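Local coordinates for uncharacterized protein MJ0327 (Methanocaldococcus jannaschii DSM 2661, PDB 2QTD) that is of unknown function but belongs to the dinitrogenase iron-molybdenum cofactor family, with a ribonuclease H-like fold, and may be related to nitrogenase cofactor handling, at residues Val29-Asp33 and Asn34-Ser38. Numbering follows the deposited sequence.
Sequences VRIDD and NEVKS
D32 and E35 pair across a type I' turn, closing a beta hairpin with D33 and N34 at its tip; it joins strand 25-32 to strand 35-43, at one edge of the chain's mixed sheet in a ribonuclease H-like fold. Positive phi at both D33 and N34 fits this turn. D32 N donates to E35 O at 2.7 Å, and E35 N returns a bond to D32 O, approaching from above the carbonyl plane.

Farther along, K37 and S38 both face R30, defining a classic beta bulge: K37 N reaches R30 O at 2.7 Å, nearly linear at 174°, whereas R30 N bonds to S38 O at 3.1 Å. V36 CA-H contacts R30 O, and I31 CA-H contacts E35 O.

On one face I31 CG1 meets V36 CG2 at 4.3 Å, and both side chains continue onto helix 87-95, where I31 touches F94 and I95 and V36 touches I91. At the tip, N34 OD1 accepts from I3 N, tying the turn to the N-terminal segment.

On the D32 side, K37 points toward the partner strand and its aliphatic chain lies across D32, K37 CG to D32 CB 3.4 Å. A bend at chi2 (-51°) takes K37 back along its own strand, where NZ forms a 2.9 Å salt bridge with E35 OE1 on the anti side, 19° out of the carboxylate plane.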
loop_
_atom_site.group_PDB
_atom_site.type_symbol
_atom_site.label_atom_id
_atom_site.label_comp_id
_atom_site.label_asym_id
_atom_site.label_seq_id
_atom_site.Cartn_x
_atom_site.Cartn_y
_atom_site.Cartn_z
ATOM N N VAL A 29 0.182 -4.473 6.091
ATOM C CA VAL A 29 0.381 -5.918 6.110
ATOM C C VAL A 29 1.848 -6.243 6.251
ATOM O O VAL A 29 2.701 -5.697 5.555
ATOM C CB VAL A 29 -0.238 -6.655 4.896
ATOM C CG1 VAL A 29 -1.753 -6.526 4.879
ATOM C CG2 VAL A 29 0.344 -6.180 3.598
ATOM N N ARG A 30 2.133 -7.155 7.186
ATOM C CA ARG A 30 3.476 -7.707 7.373
ATOM C C ARG A 30 3.485 -9.044 6.661
ATOM O O ARG A 30 2.676 -9.908 6.976
ATOM C CB ARG A 30 3.838 -7.922 8.848
ATOM C CG ARG A 30 4.980 -8.872 9.152
ATOM C CD ARG A 30 6.272 -8.435 8.570
ATOM N NE ARG A 30 6.691 -7.143 9.105
ATOM C CZ ARG A 30 7.811 -6.506 8.746
ATOM N NH1 ARG A 30 8.661 -7.048 7.871
ATOM N NH2 ARG A 30 8.096 -5.323 9.300
ATOM N N ILE A 31 4.416 -9.200 5.725
ATOM C CA ILE A 31 4.579 -10.419 4.934
ATOM C C ILE A 31 5.899 -11.007 5.362
ATOM O O ILE A 31 6.895 -10.286 5.459
ATOM C CB ILE A 31 4.621 -10.140 3.435
ATOM C CG1 ILE A 31 3.255 -9.638 2.927
ATOM C CG2 ILE A 31 5.129 -11.454 2.682
ATOM C CD1 ILE A 31 3.314 -8.696 1.651
ATOM N N ASP A 32 5.916 -12.297 5.686
ATOM C CA ASP A 32 7.111 -12.924 6.192
ATOM C C ASP A 32 7.169 -14.325 5.679
ATOM O O ASP A 32 6.126 -14.982 5.592
ATOM C CB ASP A 32 7.103 -12.972 7.705
ATOM C CG ASP A 32 8.449 -12.725 8.285
ATOM O OD1 ASP A 32 9.454 -13.170 7.674
ATOM O OD2 ASP A 32 8.491 -12.027 9.329
ATOM N N ASP A 33 8.372 -14.739 5.296
ATOM C CA ASP A 33 8.587 -15.983 4.587
ATOM C C ASP A 33 7.483 -16.202 3.554
ATOM O O ASP A 33 6.832 -17.247 3.547
ATOM C CB ASP A 33 8.672 -17.120 5.621
ATOM C CG ASP A 33 9.964 -17.079 6.434
ATOM O OD1 ASP A 33 11.052 -16.853 5.840
ATOM O OD2 ASP A 33 9.891 -17.297 7.663
ATOM N N ASN A 34 7.259 -15.162 2.732
ATOM C CA ASN A 34 6.201 -15.118 1.704
ATOM C C ASN A 34 4.740 -15.351 2.167
ATOM O O ASN A 34 3.910 -15.773 1.369
ATOM C CB ASN A 34 6.560 -16.104 0.561
ATOM C CG ASN A 34 7.889 -15.765 -0.112
ATOM O OD1 ASN A 34 8.163 -14.600 -0.404
ATOM N ND2 ASN A 34 8.711 -16.788 -0.375
ATOM N N GLU A 35 4.429 -15.076 3.442
ATOM C CA GLU A 35 3.086 -15.256 3.989
ATOM C C GLU A 35 2.685 -13.990 4.718
ATOM O O GLU A 35 3.533 -13.427 5.388
ATOM C CB GLU A 35 3.078 -16.407 4.983
ATOM C CG GLU A 35 1.692 -16.717 5.543
ATOM C CD GLU A 35 1.612 -18.056 6.194
ATOM O OE1 GLU A 35 2.122 -18.194 7.322
ATOM O OE2 GLU A 35 1.036 -18.965 5.566
ATOM N N VAL A 36 1.418 -13.591 4.635
ATOM C CA VAL A 36 0.885 -12.535 5.514
ATOM C C VAL A 36 0.868 -12.974 6.980
ATOM O O VAL A 36 0.259 -13.998 7.325
ATOM C CB VAL A 36 -0.539 -12.048 5.147
ATOM C CG1 VAL A 36 -0.977 -10.987 6.109
ATOM C CG2 VAL A 36 -0.561 -11.394 3.739
ATOM N N LYS A 37 1.558 -12.228 7.826
ATOM C CA LYS A 37 1.662 -12.574 9.249
ATOM C C LYS A 37 0.762 -11.740 10.132
ATOM O O LYS A 37 0.303 -12.210 11.190
ATOM C CB LYS A 37 3.097 -12.433 9.727
ATOM C CG LYS A 37 4.094 -13.411 9.111
ATOM C CD LYS A 37 3.626 -14.849 9.195
ATOM C CE LYS A 37 4.746 -15.811 8.926
ATOM N NZ LYS A 37 4.322 -17.226 8.988
ATOM N N SER A 38 0.525 -10.491 9.744
ATOM C CA SER A 38 -0.325 -9.632 10.527
ATOM C C SER A 38 -0.877 -8.466 9.707
ATOM O O SER A 38 -0.385 -8.164 8.593
ATOM C CB SER A 38 0.469 -9.065 11.706
ATOM O OG SER A 38 1.378 -8.117 11.214
#